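Local atomic coordinates of catalase-3 (Neurospora crassa, PDB entry 4AJ9), a protein that uses heme to catalyse the breakdown of hydrogen peroxide into water and oxygen, probably protecting cells from its toxic effects. Residues Lys478-Leu481 / Glu482-Lys486; Lys493-Ala496 / Val497-Leu501; Pro152-Ile155 / His156-Pro160. One frame throughout, in Å; residues are numbered along the deposited sequence. Where two conformers were deposited one is given.

Overall arrangement
Contacts 1 and 2 sit on consecutive helices, 474-487 and 489-499, with centres 11 Å apart, and the helices pack together: Val495 CG1 lies 3.9 Å from both Leu481 CD2 and Leu484 CD1. Each is a local contact within its own helix, away from the annotated sites. Contact 3 comes earlier in the chain, on helix 151-158 of the catalase core, with its centre about 20 Å from that of contact 1 and 26 Å from that of contact 2. It alone approaches the active centre; the side chain of Pro152 is about 6 Å from a heme and that of Ile155 about 7 Å from His65, the predicted catalytic histidine. Contacts 2 and 3 both touch the third subunit.

Contact 1 (Lys478-Leu481 / Glu482-Lys486); sequences KNVL and EQLNK
Glu482 N donates to Lys478 O, and three more i to i+4 bonds follow in step along this interior piece of helix 474-487. Gln483 N reaches Asn479 O, Leu484 N reaches Val480 O at 2.8 Å with an N-H...O angle of 166°, and Asn485 N reaches Leu481 O at 2.9 Å. Asn479 O has a second donor, a water 3.3 Å away that also donates to Glu482 OE1 at 2.8 Å and accepts from Gln483 NE2 at 2.9 Å. The amide of Gln483 can meet that water because its chain bends at chi2 (-61°); its OE1 is taken by Tyr442. Asn485 turns from the contact, its ND2 bonded to Gln505 O and its OD1 to Asn489. On the apolar side Leu484 CD1 lies alongside Val480 CG1 at 4.0 Å, Val480 touching Trp177 and Leu484 touching Phe191. An alanine in place of Leu484 is likely to leave Val480 CG1 and Val495 without their methyl partner and open a gap between the helices. The water thus links Asn479 O, Glu482 and Gln483, while apolar side chains and the amides of Gln483 and Asn485 both tie the helix to its surroundings.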
# COMPACT_ATOMS: atom_id res chain seq x y z
N LYS C 478 -2.72 -11.76 43.13
CA LYS C 478 -3.75 -12.37 43.98
C LYS C 478 -4.90 -12.89 43.14
O LYS C 478 -5.46 -13.95 43.43
CB LYS C 478 -4.27 -11.38 45.02
CG LYS C 478 -3.28 -11.03 46.11
CD LYS C 478 -3.90 -10.03 47.07
CE LYS C 478 -2.95 -9.70 48.23
NZ LYS C 478 -3.42 -8.50 48.98
N ASN C 479 -5.25 -12.14 42.10
CA ASN C 479 -6.28 -12.56 41.15
C ASN C 479 -5.88 -13.85 40.47
O ASN C 479 -6.71 -14.74 40.27
CB ASN C 479 -6.54 -11.45 40.13
CG ASN C 479 -7.16 -10.23 40.75
OD1 ASN C 479 -7.71 -10.30 41.84
ND2 ASN C 479 -7.10 -9.09 40.05
N VAL C 480 -4.61 -13.95 40.10
CA VAL C 480 -4.08 -15.17 39.51
C VAL C 480 -4.21 -16.36 40.47
O VAL C 480 -4.68 -17.42 40.08
CB VAL C 480 -2.62 -14.98 39.05
CG1 VAL C 480 -2.00 -16.31 38.66
CG2 VAL C 480 -2.57 -14.00 37.88
N LEU C 481 -3.81 -16.18 41.73
CA LEU C 481 -3.94 -17.25 42.73
C LEU C 481 -5.39 -17.68 42.91
O LEU C 481 -5.69 -18.86 43.00
CB LEU C 481 -3.37 -16.82 44.09
CG LEU C 481 -1.85 -16.86 44.20
CD1 LEU C 481 -1.42 -16.40 45.58
CD2 LEU C 481 -1.33 -18.26 43.91
N GLU C 482 -6.29 -16.70 42.98
CA GLU C 482 -7.70 -17.01 43.17
C GLU C 482 -8.22 -17.89 42.03
O GLU C 482 -9.02 -18.80 42.25
CB GLU C 482 -8.52 -15.72 43.27
CG GLU C 482 -10.01 -15.96 43.27
CD GLU C 482 -10.79 -14.69 43.53
OE1 GLU C 482 -10.64 -13.72 42.76
OE2 GLU C 482 -11.57 -14.67 44.51
N GLN C 483 -7.76 -17.61 40.81
CA GLN C 483 -8.12 -18.44 39.66
C GLN C 483 -7.45 -19.80 39.67
O GLN C 483 -8.09 -20.81 39.39
CB GLN C 483 -7.85 -17.70 38.35
CG GLN C 483 -8.69 -16.45 38.19
CD GLN C 483 -10.18 -16.77 38.17
OE1 GLN C 483 -10.61 -17.69 37.48
NE2 GLN C 483 -10.97 -16.00 38.91
N LEU C 484 -6.15 -19.85 39.96
CA LEU C 484 -5.48 -21.14 39.99
C LEU C 484 -6.15 -22.05 41.01
O LEU C 484 -6.30 -23.24 40.79
CB LEU C 484 -4.00 -20.99 40.34
CG LEU C 484 -3.15 -20.28 39.30
CD1 LEU C 484 -1.73 -20.11 39.84
CD2 LEU C 484 -3.16 -21.04 37.97
N ASN C 485 -6.55 -21.45 42.13
CA ASN C 485 -7.17 -22.19 43.22
C ASN C 485 -8.49 -22.86 42.83
O ASN C 485 -8.91 -23.82 43.47
CB ASN C 485 -7.43 -21.27 44.42
CG ASN C 485 -7.87 -22.05 45.66
OD1 ASN C 485 -7.31 -23.09 45.96
ND2 ASN C 485 -8.88 -21.55 46.35
N LYS C 486 -9.14 -22.34 41.80
CA LYS C 486 -10.40 -22.91 41.33
C LYS C 486 -10.14 -24.16 40.51
O LYS C 486 -11.03 -24.99 40.29
CB LYS C 486 -11.19 -21.89 40.50
CG LYS C 486 -11.86 -20.81 41.31
CD LYS C 486 -12.59 -19.86 40.40
CE LYS C 486 -13.05 -18.60 41.14
NZ LYS C 486 -14.13 -18.87 42.12
O HOH W 1 -9.77 -13.66 40.07

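Contact 2 (Lys493-Ala496 / Val497-Leu501); sequences KRVA and VALGL
Val495 and Leu499 lie side by side in the last turn of helix 489-499, which closes in a Schellman motif at Gly500. Their side chains point the same way, and the touching branches are Val495 CG1 and Leu499 CD1, 3.9 Å apart. Val495 brings CG1 there by setting it anti to its backbone N (chi1 167°), while Leu499 CG, anti to its carbonyl carbon, sits 3.6 Å from Val495 O. The pair faces helix 454-468, where Ile464 meets Val495 and Ala468 meets Leu499. Val497 looks another way: its CG2 packs 3.4 Å from Lys493 O, and the residue also touches Leu607 of the third subunit. Arg494 leads off from the contact to salt bridges with Asp677 and Asp490. Leu501, beyond the turn, packs on Leu481 and Glu474 of helix 474-487.

The backbone loosens towards the end. Val497 N still donates to Lys493 O at 3.1 Å, but the bond from Leu499 N to Val495 O is weak. Gly500, with phi at 66°, turns the chain back. The Schellman motif rests on two bonds into the last turn: Gly500 N to Val497 O, and Leu501 N to Ala496 O at 3.1 Å with an N-H...O angle of 170°. This reversal also brings Leu501 O to 3.6 Å from Ala496 CB.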
# COMPACT_ATOMS: atom_id res chain seq x y z
N LYS C 493 -1.48 -23.40 46.15
CA LYS C 493 -0.58 -23.41 47.31
C LYS C 493 0.89 -23.37 46.87
O LYS C 493 1.68 -22.53 47.33
CB LYS C 493 -0.86 -24.63 48.21
CG LYS C 493 -2.10 -24.47 49.10
CD LYS C 493 -2.59 -25.81 49.65
CE LYS C 493 -1.61 -26.41 50.64
NZ LYS C 493 -1.55 -25.63 51.91
N ARG C 494 1.24 -24.27 45.95
CA ARG C 494 2.62 -24.37 45.52
C ARG C 494 3.09 -23.12 44.78
O ARG C 494 4.21 -22.66 44.99
CB ARG C 494 2.82 -25.66 44.71
CG ARG C 494 2.74 -26.89 45.61
CD ARG C 494 2.35 -28.15 44.85
NE ARG C 494 3.46 -28.70 44.07
CZ ARG C 494 3.37 -29.81 43.35
NH1 ARG C 494 2.22 -30.50 43.31
NH2 ARG C 494 4.41 -30.25 42.68
N VAL C 495 2.22 -22.54 43.95
CA VAL C 495 2.54 -21.28 43.28
C VAL C 495 2.61 -20.13 44.29
O VAL C 495 3.54 -19.33 44.26
CB VAL C 495 1.50 -20.94 42.18
CG1 VAL C 495 1.65 -19.49 41.72
CG2 VAL C 495 1.62 -21.92 41.01
N ALA C 496 1.63 -20.07 45.19
CA ALA C 496 1.59 -19.03 46.21
C ALA C 496 2.91 -18.92 46.96
O ALA C 496 3.35 -17.83 47.30
CB ALA C 496 0.44 -19.27 47.19
N VAL C 497 3.55 -20.06 47.21
CA VAL C 497 4.82 -20.05 47.94
C VAL C 497 5.82 -19.11 47.27
O VAL C 497 6.41 -18.26 47.93
CB VAL C 497 5.45 -21.44 48.03
CG1 VAL C 497 6.89 -21.34 48.55
CG2 VAL C 497 4.62 -22.34 48.93
N ALA C 498 5.98 -19.26 45.96
CA ALA C 498 6.93 -18.45 45.20
C ALA C 498 6.64 -16.96 45.27
O ALA C 498 7.55 -16.14 45.29
CB ALA C 498 6.96 -18.93 43.73
N LEU C 499 5.35 -16.61 45.30
CA LEU C 499 4.91 -15.23 45.26
C LEU C 499 4.84 -14.61 46.66
O LEU C 499 4.53 -13.43 46.81
CB LEU C 499 3.54 -15.15 44.60
CG LEU C 499 3.46 -15.85 43.24
CD1 LEU C 499 2.05 -15.74 42.66
CD2 LEU C 499 4.48 -15.26 42.28
N GLY C 500 5.12 -15.41 47.68
CA GLY C 500 5.08 -14.94 49.06
C GLY C 500 3.68 -14.56 49.48
O GLY C 500 3.48 -13.62 50.25
N LEU C 501 2.70 -15.30 48.96
CA LEU C 501 1.30 -15.04 49.29
C LEU C 501 0.73 -16.19 50.11
O LEU C 501 1.26 -17.31 50.10
CB LEU C 501 0.48 -14.82 48.01
CG LEU C 501 0.87 -13.57 47.22
CD1 LEU C 501 0.20 -13.53 45.85
CD2 LEU C 501 0.55 -12.31 48.01

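Contact 3 (Pro152-Ile155 / His156-Pro160); sequences PDLI and HSVKP
Helix 151-158 of the catalase core, near the heme pocket, ends here, and its last turn is tied by both backbone and side-chain bonds. Leu154 O takes two good donors: Val158 N at 3.1 Å, in the carbonyl plane, and Ser157 OG at 2.9 Å. The serine reaches back because chi1 of 83° places OG between its backbone N and carbonyl carbon. Two residues before Val158, His156 N donates to Pro152 O from above the carbonyl plane. The same oxygen stands 2.9 Å above one face of the His156 ring, offset toward its rim and nearest to CG at 3.0 Å. Lys159 N closes the helix on Ile155 O at 2.8 Å, while the lysine chain runs alongside Ile155, CD against CG2 at 3.6 Å, before NZ bonds to Ala107 O. Leu154 packs on Phe179 of helix 174-182. Other subunits complete the polar groups: His156 NE2 bonds Glu57 of the third subunit, ND1 bonds His396 O of the second, and Asp153 pairs with Lys50 of the third. With both ring nitrogens of His156 held, its rotation is probably fixed; the buried polar groups of this helix join its own subunit to the second and third.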
# COMPACT_ATOMS: atom_id res chain seq x y z
N PRO C 152 -8.16 -9.60 19.65
CA PRO C 152 -7.26 -8.46 19.81
C PRO C 152 -6.98 -8.17 21.27
O PRO C 152 -5.91 -7.68 21.61
CB PRO C 152 -8.04 -7.30 19.19
CG PRO C 152 -8.92 -7.94 18.18
CD PRO C 152 -9.34 -9.26 18.83
N ASP C 153 -7.93 -8.50 22.13
CA ASP C 153 -7.71 -8.37 23.57
C ASP C 153 -6.64 -9.32 24.10
O ASP C 153 -5.68 -8.89 24.74
CB ASP C 153 -9.02 -8.57 24.33
CG ASP C 153 -10.06 -7.53 23.96
OD1 ASP C 153 -9.83 -6.34 24.24
OD2 ASP C 153 -11.11 -7.90 23.39
N LEU C 154 -6.83 -10.61 23.86
CA LEU C 154 -5.81 -11.61 24.20
C LEU C 154 -4.43 -11.23 23.67
O LEU C 154 -3.45 -11.18 24.41
CB LEU C 154 -6.20 -12.97 23.62
CG LEU C 154 -5.07 -14.00 23.54
CD1 LEU C 154 -4.74 -14.56 24.93
CD2 LEU C 154 -5.44 -15.11 22.56
N ILE C 155 -4.36 -10.98 22.37
CA ILE C 155 -3.07 -10.73 21.73
C ILE C 155 -2.40 -9.47 22.27
O ILE C 155 -1.20 -9.48 22.60
CB ILE C 155 -3.23 -10.66 20.22
CG1 ILE C 155 -3.74 -12.00 19.67
CG2 ILE C 155 -1.89 -10.27 19.58
CD1 ILE C 155 -2.87 -13.21 20.07
N HIS C 156 -3.16 -8.38 22.38
CA HIS C 156 -2.62 -7.16 22.97
C HIS C 156 -2.03 -7.39 24.37
O HIS C 156 -0.97 -6.85 24.70
CB HIS C 156 -3.70 -6.08 23.09
CG HIS C 156 -4.00 -5.38 21.80
ND1 HIS C 156 -4.84 -4.29 21.73
CD2 HIS C 156 -3.57 -5.61 20.54
CE1 HIS C 156 -4.91 -3.88 20.47
NE2 HIS C 156 -4.17 -4.68 19.73
N SER C 157 -2.71 -8.20 25.18
CA SER C 157 -2.29 -8.40 26.56
C SER C 157 -1.01 -9.22 26.64
O SER C 157 -0.17 -9.01 27.53
CB SER C 157 -3.40 -9.09 27.38
OG SER C 157 -3.38 -10.51 27.20
N VAL C 158 -0.85 -10.14 25.69
CA VAL C 158 0.29 -11.05 25.66
C VAL C 158 1.52 -10.43 24.97
O VAL C 158 2.66 -10.71 25.35
CB VAL C 158 -0.12 -12.39 25.01
CG1 VAL C 158 1.08 -13.18 24.55
CG2 VAL C 158 -0.98 -13.19 25.99
N LYS C 159 1.29 -9.58 23.98
CA LYS C 159 2.38 -8.89 23.29
C LYS C 159 2.99 -7.78 24.17
O LYS C 159 2.47 -7.47 25.24
CB LYS C 159 1.92 -8.40 21.91
CG LYS C 159 2.17 -9.44 20.81
CD LYS C 159 1.53 -9.07 19.48
CE LYS C 159 1.76 -10.15 18.41
NZ LYS C 159 3.14 -10.18 17.81
N PRO C 160 4.13 -7.21 23.75
CA PRO C 160 4.82 -6.29 24.67
C PRO C 160 3.96 -5.10 25.09
O PRO C 160 3.12 -4.64 24.32
CB PRO C 160 6.02 -5.79 23.85
CG PRO C 160 6.26 -6.90 22.83
CD PRO C 160 4.87 -7.39 22.49